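Local coordinates for protein alpha-amylase (Eisenia fetida, PDB 6M4K) that probably hydrolyses internal alpha-1,4-glucosidic linkages in starch and related polysaccharides, as a calcium-binding, cold-active member of glycoside hydrolase family 13, at residues A[185-190]-A[215-220]. Sequence-based numbering, arbitrary orientation.
Sequences FANRLI and GRLNQL
N187 reaches from helix 176-192 to the loop at 216-218 and grips its backbone with both ends of its amide. N187 OD1 accepts the N-H of N218, with N at 2.7 Å, in a nearly straight bond (172°). N187 ND2 donates to the carbonyl O of R216 at 3.0 Å. That oxygen lies in the N187 amide plane, although N187 ND2 stands above the R216 carbonyl plane. The two bonds bracket L217 and fix the rotation of the amide. The side chain of N218 crosses that of N187 at about a right angle, yet their amide planes are only 7° apart and stack, with N218 ND2 3.5 Å from N187 CG. A water bridges N218 ND2 to the backbone O of N187. Beside this polar pair, L217 turns CD2 onto the CB of A186 at 3.6 Å. With CG2 anti to its backbone N, I190 turns this methyl to the loop, 3.5 Å from Q219 O. The same methyl touches L220 CD2. A186 and I190 also touch F197 of strand 196-199. The contact is peripheral packing in the family 13 TIM barrel, joining helix 176-192, before the fourth barrel strand, to the loop leading into the fifth.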
ATOM      1  N   PHE A 185      -9.622   8.865  19.209  1.00 16.01           N
ATOM      2  CA  PHE A 185      -9.756   9.042  17.764  1.00 14.64           C
ATOM      3  C   PHE A 185      -9.902   7.694  17.065  1.00 14.29           C
ATOM      4  O   PHE A 185     -10.867   7.460  16.328  1.00 15.09           O
ATOM      5  CB  PHE A 185      -8.511   9.789  17.279  1.00 15.69           C
ATOM      6  CG  PHE A 185      -8.310   9.788  15.781  1.00 15.47           C
ATOM      7  CD1 PHE A 185      -9.300  10.232  14.920  1.00 15.35           C
ATOM      8  CD2 PHE A 185      -7.106   9.375  15.247  1.00 16.12           C
ATOM      9  CE1 PHE A 185      -9.084  10.246  13.539  1.00 15.12           C
ATOM     10  CE2 PHE A 185      -6.884   9.386  13.881  1.00 17.05           C
ATOM     11  CZ  PHE A 185      -7.874   9.824  13.029  1.00 17.93           C
ATOM     12  N   ALA A 186      -8.967   6.780  17.321  1.00 14.75           N
ATOM     13  CA  ALA A 186      -9.035   5.469  16.686  1.00 14.41           C
ATOM     14  C   ALA A 186     -10.312   4.728  17.071  1.00 15.09           C
ATOM     15  O   ALA A 186     -10.956   4.108  16.218  1.00 15.12           O
ATOM     16  CB  ALA A 186      -7.799   4.654  17.052  1.00 14.95           C
ATOM     17  N   ASN A 187     -10.708   4.796  18.349  1.00 15.58           N
ATOM     18  CA  ASN A 187     -11.902   4.078  18.788  1.00 15.96           C
ATOM     19  C   ASN A 187     -13.179   4.641  18.184  1.00 15.90           C
ATOM     20  O   ASN A 187     -14.136   3.894  17.950  1.00 16.05           O
ATOM     21  CB  ASN A 187     -11.994   4.086  20.315  1.00 17.24           C
ATOM     22  CG  ASN A 187     -11.126   3.028  20.938  1.00 17.28           C
ATOM     23  OD1 ASN A 187     -10.867   2.004  20.309  1.00 17.51           O
ATOM     24  ND2 ASN A 187     -10.670   3.257  22.174  1.00 18.07           N
ATOM     25  N   ARG A 188     -13.236   5.955  17.970  1.00 16.14           N
ATOM     26  CA  ARG A 188     -14.403   6.535  17.322  1.00 15.15           C
ATOM     27  C   ARG A 188     -14.559   5.966  15.921  1.00 15.51           C
ATOM     28  O   ARG A 188     -15.656   5.568  15.513  1.00 15.99           O
ATOM     29  CB  ARG A 188     -14.262   8.064  17.301  1.00 17.53           C
ATOM     30  CG  ARG A 188     -15.424   8.822  16.673  1.00 20.51           C
ATOM     31  CD  ARG A 188     -15.452  10.312  17.092  1.00 20.74           C
ATOM     32  NE  ARG A 188     -14.161  10.778  17.582  1.00 23.64           N
ATOM     33  CZ  ARG A 188     -13.343  11.572  16.897  1.00 23.65           C
ATOM     34  NH1 ARG A 188     -13.699  12.010  15.695  1.00 24.06           N
ATOM     35  NH2 ARG A 188     -12.172  11.925  17.409  1.00 23.92           N
ATOM     36  N   LEU A 189     -13.441   5.847  15.202  1.00 14.82           N
ATOM     37  CA  LEU A 189     -13.496   5.317  13.846  0.50 14.57           C
ATOM     38  C   LEU A 189     -13.825   3.828  13.845  1.00 13.60           C
ATOM     39  O   LEU A 189     -14.633   3.374  13.021  1.00 14.61           O
ATOM     40  CB  LEU A 189     -12.195   5.626  13.108  0.50 14.73           C
ATOM     41  CG  LEU A 189     -12.122   7.012  12.447  0.50 15.04           C
ATOM     42  CD1 LEU A 189     -12.461   8.165  13.396  0.50 14.64           C
ATOM     43  CD2 LEU A 189     -10.754   7.216  11.833  0.50 15.87           C
ATOM     44  N   ILE A 190     -13.238   3.061  14.769  1.00 14.00           N
ATOM     45  CA  ILE A 190     -13.596   1.651  14.898  1.00 14.60           C
ATOM     46  C   ILE A 190     -15.091   1.515  15.163  1.00 14.03           C
ATOM     47  O   ILE A 190     -15.767   0.672  14.561  1.00 14.59           O
ATOM     48  CB  ILE A 190     -12.754   0.987  16.001  1.00 14.83           C
ATOM     49  CG1 ILE A 190     -11.300   0.861  15.560  1.00 15.17           C
ATOM     50  CG2 ILE A 190     -13.309  -0.395  16.343  1.00 17.22           C
ATOM     51  CD1 ILE A 190     -10.359   0.503  16.699  1.00 16.11           C
ATOM     52  N   GLY A 215      -3.342  -0.881  23.253  1.00 19.47           N
ATOM     53  CA  GLY A 215      -4.010  -1.502  24.389  1.00 19.16           C
ATOM     54  C   GLY A 215      -5.283  -0.801  24.820  1.00 20.71           C
ATOM     55  O   GLY A 215      -6.094  -1.393  25.539  1.00 21.02           O
ATOM     56  N   ARG A 216      -5.477   0.447  24.395  1.00 17.16           N
ATOM     57  CA  ARG A 216      -6.687   1.199  24.684  1.00 18.33           C
ATOM     58  C   ARG A 216      -7.778   0.980  23.647  1.00 16.54           C
ATOM     59  O   ARG A 216      -8.889   1.486  23.819  1.00 18.81           O
ATOM     60  CB  ARG A 216      -6.371   2.695  24.746  1.00 16.91           C
ATOM     61  CG  ARG A 216      -5.525   3.129  25.932  1.00 19.62           C
ATOM     62  CD  ARG A 216      -4.871   4.476  25.625  1.00 17.82           C
ATOM     63  NE  ARG A 216      -4.480   5.215  26.828  1.00 20.22           N
ATOM     64  CZ  ARG A 216      -3.397   4.963  27.562  1.00 20.17           C
ATOM     65  NH1 ARG A 216      -2.578   3.973  27.239  1.00 20.45           N
ATOM     66  NH2 ARG A 216      -3.140   5.704  28.637  1.00 21.92           N
ATOM     67  N   LEU A 217      -7.505   0.231  22.583  1.00 17.72           N
ATOM     68  CA  LEU A 217      -8.466   0.136  21.492  1.00 17.82           C
ATOM     69  C   LEU A 217      -9.606  -0.813  21.830  1.00 17.15           C
ATOM     70  O   LEU A 217      -9.411  -1.844  22.487  1.00 19.19           O
ATOM     71  CB  LEU A 217      -7.788  -0.348  20.211  1.00 19.30           C
ATOM     72  CG  LEU A 217      -6.765   0.601  19.595  1.00 18.22           C
ATOM     73  CD1 LEU A 217      -6.277   0.043  18.256  1.00 20.42           C
ATOM     74  CD2 LEU A 217      -7.354   1.984  19.408  1.00 20.31           C
ATOM     75  N   ASN A 218     -10.801  -0.456  21.372  1.00 17.21           N
ATOM     76  CA  ASN A 218     -11.954  -1.337  21.398  1.00 17.37           C
ATOM     77  C   ASN A 218     -11.889  -2.320  20.233  1.00 17.61           C
ATOM     78  O   ASN A 218     -11.213  -2.088  19.226  1.00 17.59           O
ATOM     79  CB  ASN A 218     -13.239  -0.523  21.281  1.00 19.40           C
ATOM     80  CG  ASN A 218     -13.401   0.477  22.408  1.00 22.24           C
ATOM     81  OD1 ASN A 218     -12.929   0.256  23.524  1.00 25.30           O
ATOM     82  ND2 ASN A 218     -14.072   1.583  22.120  1.00 20.03           N
ATOM     83  N   GLN A 219     -12.609  -3.427  20.376  1.00 16.87           N
ATOM     84  CA  GLN A 219     -12.653  -4.411  19.307  1.00 15.99           C
ATOM     85  C   GLN A 219     -13.610  -3.973  18.194  1.00 15.79           C
ATOM     86  O   GLN A 219     -14.370  -3.017  18.332  1.00 16.71           O
ATOM     87  CB  GLN A 219     -12.970  -5.795  19.874  1.00 20.11           C
ATOM     88  CG  GLN A 219     -11.811  -6.276  20.757  1.00 22.68           C
ATOM     89  CD  GLN A 219     -11.912  -7.708  21.208  1.00 34.09           C
ATOM     90  OE1 GLN A 219     -12.913  -8.122  21.785  1.00 30.71           O
ATOM     91  NE2 GLN A 219     -10.854  -8.474  20.967  1.00 31.65           N
ATOM     92  N   LEU A 220     -13.561  -4.693  17.079  1.00 14.98           N
ATOM     93  CA  LEU A 220     -14.275  -4.279  15.878  1.00 14.27           C
ATOM     94  C   LEU A 220     -15.790  -4.342  16.065  1.00 16.17           C
ATOM     95  O   LEU A 220     -16.316  -5.095  16.891  1.00 16.56           O
ATOM     96  CB  LEU A 220     -13.859  -5.160  14.697  1.00 15.93           C
ATOM     97  CG  LEU A 220     -12.405  -5.016  14.254  1.00 14.05           C
ATOM     98  CD1 LEU A 220     -12.110  -5.952  13.103  1.00 20.41           C
ATOM     99  CD2 LEU A 220     -12.098  -3.583  13.858  1.00 19.36           C
TER
HETATM  100  O   HOH W   1     -15.190   1.775  19.438  1.00 18.98           O